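Local coordinates for protein gamma-glutamyltranspeptidase (Streptomyces lincolnensis, PDB 6J3A) that probably transfers or hydrolyses gamma-glutamyl or similar acyl groups as a gamma-glutamyltranspeptidase-like enzyme of the N-terminal nucleophile (Ntn) hydrolase clan, at residues 555-560 with 576-581; 304-309 with 536-541; 102-107 with 239-244. All coordinates share one frame; numbering follows the deposited sequence.

Contact 1 (555-560 with 576-581); sequences GSVTVE and HEVTVG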
loop_
_atom_site.group_PDB
_atom_site.type_symbol
_atom_site.label_atom_id
_atom_site.label_comp_id
_atom_site.label_asym_id
_atom_site.label_seq_id
_atom_site.Cartn_x
_atom_site.Cartn_y
_atom_site.Cartn_z
ATOM N N GLY A 555 -10.761 16.060 32.219
ATOM C CA GLY A 555 -9.325 16.286 32.037
ATOM C C GLY A 555 -8.513 15.166 31.397
ATOM O O GLY A 555 -7.283 15.180 31.473
ATOM N N SER A 556 -9.188 14.216 30.745
ATOM C CA SER A 556 -8.545 12.998 30.251
ATOM C C SER A 556 -8.071 13.147 28.822
ATOM O O SER A 556 -8.862 13.442 27.926
ATOM C CB SER A 556 -9.496 11.810 30.325
ATOM O OG SER A 556 -8.815 10.612 29.993
ATOM N N VAL A 557 -6.781 12.901 28.612
ATOM C CA VAL A 557 -6.181 12.968 27.281
ATOM C C VAL A 557 -5.310 11.738 26.994
ATOM O O VAL A 557 -4.576 11.257 27.860
ATOM C CB VAL A 557 -5.402 14.288 27.094
ATOM C CG1 VAL A 557 -4.115 14.298 27.906
ATOM C CG2 VAL A 557 -5.123 14.540 25.624
ATOM N N THR A 558 -5.405 11.234 25.769
ATOM C CA THR A 558 -4.728 9.995 25.390
ATOM C C THR A 558 -3.745 10.233 24.236
ATOM O O THR A 558 -4.159 10.542 23.123
ATOM C CB THR A 558 -5.752 8.908 25.016
ATOM O OG1 THR A 558 -6.680 8.744 26.095
ATOM C CG2 THR A 558 -5.072 7.559 24.728
ATOM N N VAL A 559 -2.452 10.071 24.521
ATOM C CA VAL A 559 -1.392 10.161 23.496
ATOM C C VAL A 559 -0.832 8.781 23.142
ATOM O O VAL A 559 -0.860 7.864 23.969
ATOM C CB VAL A 559 -0.216 11.080 23.920
ATOM C CG1 VAL A 559 -0.713 12.498 24.168
ATOM C CG2 VAL A 559 0.528 10.549 25.144
ATOM N N GLU A 560 -0.314 8.649 21.920
ATOM C CA GLU A 560 0.390 7.437 21.503
ATOM C C GLU A 560 1.734 7.366 22.213
ATOM O O GLU A 560 2.336 8.390 22.533
ATOM C CB GLU A 560 0.596 7.398 19.989
ATOM C CG GLU A 560 -0.685 7.200 19.205
ATOM C CD GLU A 560 -0.464 7.056 17.710
ATOM O OE1 GLU A 560 -0.919 6.047 17.140
ATOM O OE2 GLU A 560 0.148 7.944 17.083
ATOM N N HIS A 576 -3.156 17.898 33.095
ATOM C CA HIS A 576 -3.824 16.881 32.286
ATOM C C HIS A 576 -3.760 15.532 32.982
ATOM O O HIS A 576 -2.751 15.203 33.608
ATOM C CB HIS A 576 -3.157 16.745 30.924
ATOM C CG HIS A 576 -3.309 17.953 30.053
ATOM N ND1 HIS A 576 -4.357 18.099 29.170
ATOM C CD2 HIS A 576 -2.548 19.066 29.922
ATOM C CE1 HIS A 576 -4.239 19.253 28.539
ATOM N NE2 HIS A 576 -3.151 19.860 28.978
ATOM N N GLU A 577 -4.845 14.771 32.881
ATOM C CA GLU A 577 -4.840 13.356 33.242
ATOM C C GLU A 577 -4.501 12.533 31.987
ATOM O O GLU A 577 -5.369 12.193 31.181
ATOM C CB GLU A 577 -6.180 12.946 33.861
ATOM C CG GLU A 577 -6.509 13.676 35.171
ATOM C CD GLU A 577 -5.489 13.453 36.288
ATOM O OE1 GLU A 577 -5.266 14.395 37.087
ATOM O OE2 GLU A 577 -4.907 12.345 36.368
ATOM N N VAL A 578 -3.214 12.230 31.845
ATOM C CA VAL A 578 -2.661 11.638 30.631
ATOM C C VAL A 578 -2.614 10.115 30.690
ATOM O O VAL A 578 -1.937 9.537 31.544
ATOM C CB VAL A 578 -1.226 12.148 30.383
ATOM C CG1 VAL A 578 -0.595 11.488 29.159
ATOM C CG2 VAL A 578 -1.225 13.659 30.216
ATOM N N THR A 579 -3.314 9.480 29.755
ATOM C CA THR A 579 -3.191 8.042 29.526
ATOM C C THR A 579 -2.266 7.835 28.312
ATOM O O THR A 579 -2.493 8.412 27.245
ATOM C CB THR A 579 -4.570 7.382 29.289
ATOM O OG1 THR A 579 -5.499 7.812 30.291
ATOM C CG2 THR A 579 -4.466 5.881 29.370
ATOM N N VAL A 580 -1.221 7.030 28.491
ATOM C CA VAL A 580 -0.274 6.698 27.409
ATOM C C VAL A 580 -0.720 5.414 26.687
ATOM O O VAL A 580 -0.453 4.310 27.151
ATOM C CB VAL A 580 1.184 6.553 27.932
ATOM C CG1 VAL A 580 2.163 6.313 26.789
ATOM C CG2 VAL A 580 1.613 7.809 28.673
ATOM N N GLY A 581 -1.392 5.583 25.549
ATOM C CA GLY A 581 -1.894 4.463 24.759
ATOM C C GLY A 581 -0.801 3.804 23.936
ATOM O O GLY A 581 0.343 4.279 23.924
HETATM O O HOH W 1 -6.621 16.876 29.485
#
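Gly555 O opens the pairing by accepting a hydrogen bond from Glu577 N at 2.8 Å, and Glu577 CB packs against the same carbonyl. A water lies 2.6 Å from His576 ND1 and bonds weakly to this oxygen, so it links the imidazole to the start of the ladder. At Ser556 the CA hydrogen points to Glu577 O, an oxygen that also takes the nearly straight bond from Val557 N (3.0 Å, 169° at the hydrogen). Val557 sets CG1 between its backbone N and carbonyl carbon (chi1 72°). From there the methyl reaches Val578 CG2 at 3.8 Å, the two side chains lying side by side, and it also touches His576 CB. Val557 O is bonded by Thr579 N at 2.9 Å. The strands run parallel, as the two strands of a beta-alpha-beta unit whose connecting helix is 565-573. Leu571 of that helix packs on Val578, while Val306 of helix 299-319 touches Val557. Thr558 is on the other face of the sheet, alongside Thr579 and pointing the same way, with its CG2 3.7 Å from Thr579 O. Next, Val559 N donates to Thr579 O, a longer bond of 3.2 Å, and Val559 O receives Gly581 N at 2.8 Å; the valine's CG2 lies near Val578 CG1. Glu560 turns its carboxylate to partners beyond the two strands, forming salt bridges with Arg608 through OE1 and with Arg562 through OE2.

Contact 2 (304-309 with 536-541); sequences LLVEGC and PNWHND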
loop_
_atom_site.group_PDB
_atom_site.type_symbol
_atom_site.label_atom_id
_atom_site.label_comp_id
_atom_site.label_asym_id
_atom_site.label_seq_id
_atom_site.Cartn_x
_atom_site.Cartn_y
_atom_site.Cartn_z
ATOM N N LEU A 304 -2.395 23.661 23.569
ATOM C CA LEU A 304 -3.253 24.636 22.892
ATOM C C LEU A 304 -4.421 23.993 22.151
ATOM O O LEU A 304 -5.550 24.458 22.257
ATOM C CB LEU A 304 -2.435 25.484 21.907
ATOM C CG LEU A 304 -3.244 26.460 21.047
ATOM C CD1 LEU A 304 -3.806 27.588 21.902
ATOM C CD2 LEU A 304 -2.415 27.012 19.903
ATOM N N LEU A 305 -4.127 22.943 21.390
ATOM C CA LEU A 305 -5.141 22.212 20.634
ATOM C C LEU A 305 -6.107 21.410 21.498
ATOM O O LEU A 305 -7.274 21.260 21.129
ATOM C CB LEU A 305 -4.477 21.282 19.619
ATOM C CG LEU A 305 -3.663 21.960 18.508
ATOM C CD1 LEU A 305 -3.225 20.948 17.458
ATOM C CD2 LEU A 305 -4.405 23.106 17.840
ATOM N N VAL A 306 -5.621 20.875 22.621
ATOM C CA VAL A 306 -6.458 20.073 23.535
ATOM C C VAL A 306 -7.514 20.973 24.198
ATOM O O VAL A 306 -8.723 20.714 24.136
ATOM C CB VAL A 306 -5.587 19.326 24.583
ATOM C CG1 VAL A 306 -6.428 18.694 25.696
ATOM C CG2 VAL A 306 -4.751 18.252 23.897
ATOM N N GLU A 307 -7.040 22.044 24.815
ATOM C CA GLU A 307 -7.932 23.008 25.451
ATOM C C GLU A 307 -8.929 23.607 24.450
ATOM O O GLU A 307 -10.116 23.729 24.748
ATOM C CB GLU A 307 -7.122 24.104 26.159
ATOM C CG GLU A 307 -6.259 23.588 27.305
ATOM C CD GLU A 307 -7.039 22.680 28.223
ATOM O OE1 GLU A 307 -6.870 21.449 28.111
ATOM O OE2 GLU A 307 -7.859 23.203 29.016
ATOM N N GLY A 308 -8.446 23.953 23.265
ATOM C CA GLY A 308 -9.312 24.449 22.196
ATOM C C GLY A 308 -10.371 23.438 21.789
ATOM O O GLY A 308 -11.537 23.785 21.619
ATOM N N CYS A 309 -9.958 22.179 21.653
ATOM C CA CYS A 309 -10.877 21.074 21.376
ATOM C C CYS A 309 -11.966 20.907 22.448
ATOM O O CYS A 309 -13.143 20.741 22.110
ATOM C CB CYS A 309 -10.100 19.779 21.216
ATOM S SG CYS A 309 -11.162 18.342 20.993
ATOM N N PRO A 536 2.577 10.913 15.431
ATOM C CA PRO A 536 1.883 10.642 16.680
ATOM C C PRO A 536 0.638 11.499 16.805
ATOM O O PRO A 536 0.704 12.720 16.616
ATOM C CB PRO A 536 2.915 11.013 17.753
ATOM C CG PRO A 536 4.225 10.772 17.098
ATOM C CD PRO A 536 4.018 11.146 15.653
ATOM N N ASN A 537 -0.490 10.846 17.069
ATOM C CA ASN A 537 -1.778 11.517 17.200
ATOM C C ASN A 537 -2.277 11.310 18.632
ATOM O O ASN A 537 -1.698 10.526 19.395
ATOM C CB ASN A 537 -2.766 10.974 16.146
ATOM C CG ASN A 537 -3.790 12.010 15.685
ATOM O OD1 ASN A 537 -4.151 12.890 16.430
ATOM N ND2 ASN A 537 -4.253 11.896 14.447
ATOM N N TRP A 538 -3.319 12.056 18.997
ATOM C CA TRP A 538 -3.857 12.069 20.361
ATOM C C TRP A 538 -5.322 12.479 20.331
ATOM O O TRP A 538 -5.801 12.982 19.327
ATOM C CB TRP A 538 -3.075 13.064 21.238
ATOM C CG TRP A 538 -3.297 14.525 20.818
ATOM C CD1 TRP A 538 -4.194 15.414 21.356
ATOM C CD2 TRP A 538 -2.647 15.219 19.749
ATOM N NE1 TRP A 538 -4.127 16.619 20.695
ATOM C CE2 TRP A 538 -3.187 16.528 19.706
ATOM C CE3 TRP A 538 -1.654 14.867 18.823
ATOM C CZ2 TRP A 538 -2.770 17.482 18.773
ATOM C CZ3 TRP A 538 -1.230 15.824 17.894
ATOM C CH2 TRP A 538 -1.792 17.113 17.877
ATOM N N HIS A 539 -6.008 12.293 21.453
ATOM C CA HIS A 539 -7.388 12.779 21.637
ATOM C C HIS A 539 -7.653 13.031 23.102
ATOM O O HIS A 539 -6.933 12.512 23.950
ATOM C CB HIS A 539 -8.412 11.767 21.117
ATOM C CG HIS A 539 -8.564 10.545 21.977
ATOM N ND1 HIS A 539 -9.655 10.335 22.793
ATOM C CD2 HIS A 539 -7.771 9.461 22.131
ATOM C CE1 HIS A 539 -9.522 9.174 23.409
ATOM N NE2 HIS A 539 -8.385 8.626 23.028
ATOM N N ASN A 540 -8.692 13.812 23.389
ATOM C CA ASN A 540 -9.222 13.932 24.756
ATOM C C ASN A 540 -10.623 13.333 24.866
ATOM O O ASN A 540 -11.293 13.120 23.851
ATOM C CB ASN A 540 -9.189 15.391 25.238
ATOM C CG ASN A 540 -10.345 16.226 24.713
ATOM O OD1 ASN A 540 -11.459 16.154 25.228
ATOM N ND2 ASN A 540 -10.071 17.057 23.717
ATOM N N ASP A 541 -11.045 13.074 26.105
ATOM C CA ASP A 541 -12.398 12.558 26.399
ATOM C C ASP A 541 -13.117 13.414 27.447
ATOM O O ASP A 541 -13.990 12.920 28.169
ATOM C CB ASP A 541 -12.344 11.101 26.892
ATOM C CG ASP A 541 -12.014 10.108 25.797
ATOM O OD1 ASP A 541 -12.653 10.126 24.716
ATOM O OD2 ASP A 541 -11.123 9.279 26.053
#
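Leu305 and Val306 meet the indole of Trp538 in the closely packed part of this contact, where helix 299-319 packs against one face of the outermost strand 538-540 of a small three-stranded mixed sheet. Leu305 CD1 comes to the rim of the six-membered ring, in its plane and 3.7 Å from Trp538 CZ2, with the two side chains crossing at about a right angle. Val306 presents CG2 to the pyrrole part, 3.6 Å from Trp538 NE1. Trp538 holds its CG between the backbone N and the carbonyl carbon (chi1 68°), which turns the ring toward the helix. His512 of helix 506-519 stacks on the indole, and Val559 of the adjoining strand packs against it as well.

Between Val306 and Asn540 the packing is sparser: Val306 CG1 is 4.3 Å from Asn540 CB, and their CA atoms, the closest such pair, are 6.8 Å apart. Beyond the valine lies a separate close polar point, Asn540 ND2 at 3.2 Å from Cys309 SG, whereas Asn540 OD1 accepts a hydrogen bond from Ser542 N and closes an Asx turn. The solvent side belongs to His539, whose side chain leaves the strand away from the helix; it is partly exposed, and its ring touches Glu586 and Gln505. Because indole and aliphatic branches make an apolar interface, the fit of helix to strand probably rests largely on shape, supplemented by one close approach of amide to sulfur.

Contact 3 (102-107 with 239-244); sequences GPLAAA and ERHTGT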
loop_
_atom_site.group_PDB
_atom_site.type_symbol
_atom_site.label_atom_id
_atom_site.label_comp_id
_atom_site.label_asym_id
_atom_site.label_seq_id
_atom_site.Cartn_x
_atom_site.Cartn_y
_atom_site.Cartn_z
ATOM N N GLY A 102 -30.393 -2.691 19.742
ATOM C CA GLY A 102 -31.801 -2.989 19.543
ATOM C C GLY A 102 -32.475 -2.009 18.605
ATOM O O GLY A 102 -31.861 -1.025 18.214
ATOM N N PRO A 103 -33.747 -2.280 18.240
ATOM C CA PRO A 103 -34.477 -1.524 17.228
ATOM C C PRO A 103 -34.971 -0.146 17.679
ATOM O O PRO A 103 -35.357 0.647 16.821
ATOM C CB PRO A 103 -35.649 -2.444 16.875
ATOM C CG PRO A 103 -35.899 -3.211 18.114
ATOM C CD PRO A 103 -34.575 -3.362 18.801
ATOM N N LEU A 104 -34.955 0.143 18.985
ATOM C CA LEU A 104 -35.240 1.512 19.471
ATOM C C LEU A 104 -34.133 2.514 19.107
ATOM O O LEU A 104 -34.397 3.706 19.011
ATOM C CB LEU A 104 -35.469 1.561 20.991
ATOM C CG LEU A 104 -36.770 0.992 21.562
ATOM C CD1 LEU A 104 -36.652 0.925 23.078
ATOM C CD2 LEU A 104 -37.969 1.832 21.156
ATOM N N ALA A 105 -32.908 2.030 18.928
ATOM C CA ALA A 105 -31.768 2.877 18.552
ATOM C C ALA A 105 -31.657 3.129 17.040
ATOM O O ALA A 105 -30.947 4.042 16.613
ATOM C CB ALA A 105 -30.473 2.280 19.093
ATOM N N ALA A 106 -32.352 2.329 16.236
ATOM C CA ALA A 106 -32.319 2.470 14.764
ATOM C C ALA A 106 -32.947 3.766 14.259
ATOM O O ALA A 106 -34.131 4.020 14.500
ATOM C CB ALA A 106 -33.017 1.289 14.101
ATOM N N ALA A 107 -32.155 4.572 13.556
ATOM C CA ALA A 107 -32.708 5.657 12.746
ATOM C C ALA A 107 -33.144 5.046 11.423
ATOM O O ALA A 107 -32.790 3.905 11.133
ATOM C CB ALA A 107 -31.670 6.738 12.522
ATOM N N GLU A 239 -34.267 -5.676 28.757
ATOM C CA GLU A 239 -35.614 -6.059 28.318
ATOM C C GLU A 239 -35.650 -6.183 26.821
ATOM O O GLU A 239 -34.824 -5.597 26.116
ATOM C CB GLU A 239 -36.659 -5.000 28.680
ATOM C CG GLU A 239 -36.807 -4.722 30.156
ATOM C CD GLU A 239 -37.683 -3.512 30.436
ATOM O OE1 GLU A 239 -37.342 -2.402 29.979
ATOM O OE2 GLU A 239 -38.704 -3.666 31.131
ATOM N N ARG A 240 -36.648 -6.915 26.341
ATOM C CA ARG A 240 -36.929 -6.970 24.924
ATOM C C ARG A 240 -37.785 -5.766 24.588
ATOM O O ARG A 240 -38.871 -5.589 25.143
ATOM C CB ARG A 240 -37.597 -8.287 24.529
ATOM C CG ARG A 240 -36.650 -9.460 24.696
ATOM C CD ARG A 240 -37.193 -10.801 24.208
ATOM N NE ARG A 240 -36.433 -11.878 24.854
ATOM C CZ ARG A 240 -36.766 -12.505 25.987
ATOM N NH1 ARG A 240 -37.900 -12.246 26.639
ATOM N NH2 ARG A 240 -35.946 -13.427 26.465
ATOM N N HIS A 241 -37.266 -4.910 23.715
ATOM C CA HIS A 241 -38.017 -3.753 23.251
ATOM C C HIS A 241 -38.324 -3.903 21.775
ATOM O O HIS A 241 -37.737 -4.740 21.074
ATOM C CB HIS A 241 -37.269 -2.460 23.548
ATOM C CG HIS A 241 -37.210 -2.133 25.010
ATOM N ND1 HIS A 241 -38.337 -1.861 25.754
ATOM C CD2 HIS A 241 -36.168 -2.049 25.869
ATOM C CE1 HIS A 241 -37.990 -1.612 27.004
ATOM N NE2 HIS A 241 -36.678 -1.715 27.099
ATOM N N THR A 242 -39.276 -3.096 21.331
ATOM C CA THR A 242 -39.710 -3.080 19.954
ATOM C C THR A 242 -39.430 -1.684 19.373
ATOM O O THR A 242 -39.342 -0.695 20.103
ATOM C CB THR A 242 -41.197 -3.480 19.859
ATOM O OG1 THR A 242 -41.490 -3.900 18.526
ATOM C CG2 THR A 242 -42.145 -2.337 20.262
ATOM N N GLY A 243 -39.272 -1.618 18.060
ATOM C CA GLY A 243 -38.989 -0.359 17.379
ATOM C C GLY A 243 -40.268 0.279 16.878
ATOM O O GLY A 243 -41.209 -0.420 16.496
ATOM N N THR A 244 -40.290 1.611 16.872
ATOM C CA THR A 244 -41.451 2.386 16.420
ATOM C C THR A 244 -41.425 2.619 14.919
ATOM O O THR A 244 -42.378 3.162 14.368
ATOM C CB THR A 244 -41.519 3.771 17.094
ATOM O OG1 THR A 244 -40.386 4.563 16.704
ATOM C CG2 THR A 244 -41.549 3.644 18.610
#
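The imidazole of His241 is met obliquely by Leu104, whose CD1 lies 3.5 Å from His241 CB and 3.7 Å from His241 CG, at the root of the ring. The other ring of the contact, the pyrrolidine of Pro103, rests on the opposing backbone, its CG 3.7 Å from Gly243 N and 3.8 Å from His241 O. Both Pro103 and Leu104 occupy the central positions of a type I beta turn, Gly102 to Ala105, whose closing bond from Ala105 N to Gly102 O is weak. The facing segment leaves a small antiparallel hairpin: strand 240-241 pairs with strand 233-234, His241 bonding through its backbone to Thr233. A loop ahead of helix 111-122 is thereby packed against the end of a hairpin more than 130 residues further on. Gly243 has no side chain, and its CA comes within 4.7 Å of Pro103 CA. Leu104 carries its CG beside the backbone N and anti to the carbonyl carbon (chi1 -73°), and a chi2 of 170° runs CD1 out to His241 CB. The second branch, CD2, sits 3.1 Å from Thr242 O, a tight approach of methyl to carbonyl.

Contacts 1 and 2 adjoin, with centres 9 Å apart, and share the small mixed sheet. Strand 556-560 is its middle strand, parallel to 577-581 on one side and antiparallel to 538-540 on the other, where Thr558 N probably bonds to His539 O and Asp541 N to Ser556 O. Contact 2 thus attaches helix 299-319 to the sheet that contact 1 extends. Contact 3 is remote: its centre is about 35 Å from each of the others, and its nearest atoms are about 20 Å from contact 2. Along the chain the three come in the order 3, 2, 1 without overlap. Contacts 1 and 2 therefore build one sheet-and-helix region, while contact 3 joins a loop and a hairpin in a distant part of the same chain.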